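Local structure of class I phosphodiesterase PDEB1 (Leishmania major, 2R8Q) at residues V97-F102 and V255-K260. The protein is a class I phosphodiesterase with an all-helical catalytic domain that holds a zinc and a magnesium ion. Numbering follows the deposited sequence.
Sequences VPYHNF and VSNVTK. With IBM (3-isobutyl-1-methylxanthine), chain E.
Y99 and N257 reach toward each other beside bound 3-isobutyl-1-methylxanthine and meet through one hydrogen bond: the phenol OH of Y99 donates to OD1 of N257 at 2.7 Å. With CG of Y99 anti to the backbone N (chi1 -177°), the ring extends from its loop and covers more than half of the 11.3 Å that separates the CA atoms of Y99 and N257. The hydroxyl approaches OD1 from above the carbonyl plane, 36° out of it, rather than on a lone pair. OD1 in turn lies at the edge of the ring, close to its plane, 3.2 Å from CE1 of Y99, and ring and amide planes stand nearly perpendicular. A water closes a small polar ring: it accepts from ND2 of N257 at 3.2 Å and donates weakly to the Y99 hydroxyl, so both ends of the amide have a partner, which would favour this rotation of the group.

This pair forms part of the pocket wall in the all-helical phosphodiesterase fold, joining the loop before helix 102-118 to the one after helix 239-254. 3-Isobutyl-1-methylxanthine packs beside it, its methyl C10 3.7 Å from OD1 of N257 and its isobutyl carbon C13 3.8 Å from CE1 of H100. H100, at the centre of an inverse gamma turn, has CD2 of Y99 3.5 Å above the centre of one face of its imidazole; its ND1 is hydrogen-bonded to E275, which also takes the backbone N of Y99.

Within 97-102, ND2 of N101 bonds the carbonyl O of V97 almost straight (166°), closing the loop back on V97 just before helix 102-118. Within 255-260, bonds from N and OG1 of T259 converge on the carbonyl O of S256 in the 3-10 turn that holds N257.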
loop_
_atom_site.group_PDB
_atom_site.type_symbol
_atom_site.label_atom_id
_atom_site.label_comp_id
_atom_site.label_asym_id
_atom_site.label_seq_id
_atom_site.Cartn_x
_atom_site.Cartn_y
_atom_site.Cartn_z
ATOM N N VAL A 97 -2.457 13.427 -16.127
ATOM C CA VAL A 97 -2.323 14.680 -15.389
ATOM C C VAL A 97 -1.311 15.529 -16.158
ATOM O O VAL A 97 -0.529 15.000 -16.947
ATOM C CB VAL A 97 -1.837 14.438 -13.946
ATOM C CG1 VAL A 97 -2.922 13.720 -13.155
ATOM C CG2 VAL A 97 -0.560 13.614 -13.951
ATOM N N PRO A 98 -1.306 16.855 -15.937
ATOM C CA PRO A 98 -0.385 17.758 -16.637
ATOM C C PRO A 98 1.110 17.500 -16.514
ATOM O O PRO A 98 1.845 17.629 -17.497
ATOM C CB PRO A 98 -0.757 19.136 -16.084
ATOM C CG PRO A 98 -2.206 18.977 -15.711
ATOM C CD PRO A 98 -2.212 17.615 -15.058
ATOM N N TYR A 99 1.562 17.140 -15.316
ATOM C CA TYR A 99 2.982 16.926 -15.101
ATOM C C TYR A 99 3.406 15.519 -14.705
ATOM O O TYR A 99 4.294 14.944 -15.333
ATOM C CB TYR A 99 3.498 17.911 -14.048
ATOM C CG TYR A 99 4.988 17.820 -13.808
ATOM C CD1 TYR A 99 5.896 18.339 -14.728
ATOM C CD2 TYR A 99 5.488 17.197 -12.668
ATOM C CE1 TYR A 99 7.268 18.244 -14.515
ATOM C CE2 TYR A 99 6.850 17.091 -12.447
ATOM C CZ TYR A 99 7.737 17.617 -13.370
ATOM O OH TYR A 99 9.089 17.529 -13.137
ATOM N N HIS A 100 2.782 14.961 -13.671
ATOM C CA HIS A 100 3.167 13.633 -13.211
ATOM C C HIS A 100 2.598 12.497 -14.037
ATOM O O HIS A 100 1.982 11.564 -13.516
ATOM C CB HIS A 100 2.814 13.455 -11.733
ATOM C CG HIS A 100 3.723 14.207 -10.810
ATOM N ND1 HIS A 100 3.389 15.424 -10.258
ATOM C CD2 HIS A 100 4.979 13.931 -10.380
ATOM C CE1 HIS A 100 4.399 15.868 -9.529
ATOM N NE2 HIS A 100 5.376 14.981 -9.588
ATOM N N ASN A 101 2.833 12.590 -15.341
ATOM C CA ASN A 101 2.387 11.584 -16.291
ATOM C C ASN A 101 3.600 10.769 -16.741
ATOM O O ASN A 101 4.715 10.983 -16.263
ATOM C CB ASN A 101 1.708 12.265 -17.482
ATOM C CG ASN A 101 2.557 13.370 -18.077
ATOM O OD1 ASN A 101 3.714 13.149 -18.426
ATOM N ND2 ASN A 101 1.985 14.566 -18.200
ATOM N N PHE A 102 3.387 9.833 -17.663
ATOM C CA PHE A 102 4.468 8.977 -18.133
ATOM C C PHE A 102 5.681 9.752 -18.660
ATOM O O PHE A 102 6.817 9.327 -18.474
ATOM C CB PHE A 102 3.929 8.025 -19.209
ATOM C CG PHE A 102 4.921 6.993 -19.682
ATOM C CD1 PHE A 102 5.499 6.092 -18.788
ATOM C CD2 PHE A 102 5.248 6.902 -21.033
ATOM C CE1 PHE A 102 6.386 5.110 -19.232
ATOM C CE2 PHE A 102 6.135 5.924 -21.492
ATOM C CZ PHE A 102 6.704 5.026 -20.593
ATOM N N VAL A 255 14.207 16.950 -9.750
ATOM C CA VAL A 255 14.095 18.411 -9.798
ATOM C C VAL A 255 15.002 19.016 -10.868
ATOM O O VAL A 255 15.407 20.177 -10.774
ATOM C CB VAL A 255 14.431 19.060 -8.429
ATOM C CG1 VAL A 255 13.444 18.581 -7.378
ATOM C CG2 VAL A 255 15.859 18.734 -8.015
ATOM N N SER A 256 15.288 18.229 -11.900
ATOM C CA SER A 256 16.170 18.649 -12.989
ATOM C C SER A 256 15.567 19.569 -14.048
ATOM O O SER A 256 16.293 20.070 -14.904
ATOM C CB SER A 256 16.740 17.418 -13.697
ATOM O OG SER A 256 15.712 16.670 -14.330
ATOM N N ASN A 257 14.256 19.784 -14.006
ATOM C CA ASN A 257 13.618 20.639 -15.007
ATOM C C ASN A 257 14.318 21.992 -15.149
ATOM O O ASN A 257 14.497 22.487 -16.260
ATOM C CB ASN A 257 12.147 20.883 -14.658
ATOM C CG ASN A 257 11.270 19.649 -14.845
ATOM O OD1 ASN A 257 10.112 19.643 -14.430
ATOM N ND2 ASN A 257 11.811 18.611 -15.475
ATOM N N VAL A 258 14.717 22.581 -14.025
ATOM C CA VAL A 258 15.363 23.892 -14.039
ATOM C C VAL A 258 16.788 23.916 -14.576
ATOM O O VAL A 258 17.359 24.991 -14.767
ATOM C CB VAL A 258 15.369 24.526 -12.631
ATOM C CG1 VAL A 258 13.942 24.766 -12.166
ATOM C CG2 VAL A 258 16.116 23.628 -11.657
ATOM N N THR A 259 17.359 22.742 -14.825
ATOM C CA THR A 259 18.722 22.655 -15.337
ATOM C C THR A 259 18.768 22.337 -16.831
ATOM O O THR A 259 19.845 22.177 -17.399
ATOM C CB THR A 259 19.520 21.567 -14.608
ATOM O OG1 THR A 259 18.975 20.283 -14.938
ATOM C CG2 THR A 259 19.450 21.771 -13.101
ATOM N N LYS A 260 17.605 22.231 -17.467
ATOM C CA LYS A 260 17.561 21.916 -18.894
ATOM C C LYS A 260 17.605 23.185 -19.742
ATOM O O LYS A 260 17.372 24.282 -19.234
ATOM C CB LYS A 260 16.288 21.130 -19.230
ATOM C CG LYS A 260 16.144 19.811 -18.474
ATOM C CD LYS A 260 17.401 18.954 -18.589
ATOM C CE LYS A 260 17.258 17.640 -17.830
ATOM N NZ LYS A 260 16.351 16.687 -18.526
HETATM N N9 IBM E . 8.005 22.587 -7.070
HETATM C C8 IBM E . 7.699 23.923 -6.992
HETATM N N7 IBM E . 7.967 24.590 -8.087
HETATM C C5 IBM E . 8.483 23.628 -8.942
HETATM C C4 IBM E . 8.514 22.393 -8.333
HETATM N N3 IBM E . 8.949 21.227 -8.861
HETATM C C2 IBM E . 9.408 21.320 -10.144
HETATM N N1 IBM E . 9.415 22.533 -10.841
HETATM C C6 IBM E . 8.954 23.682 -10.244
HETATM O O6 IBM E . 8.956 24.741 -10.852
HETATM O O2 IBM E . 9.828 20.311 -10.700
HETATM C C10 IBM E . 9.914 22.579 -12.208
HETATM C C11 IBM E . 8.924 19.977 -8.121
HETATM C C12 IBM E . 7.470 19.581 -7.849
HETATM C C13 IBM E . 6.924 18.712 -8.974
HETATM C C14 IBM E . 7.344 18.874 -6.507
HETATM O O HOH W 1 10.075 16.004 -15.936
#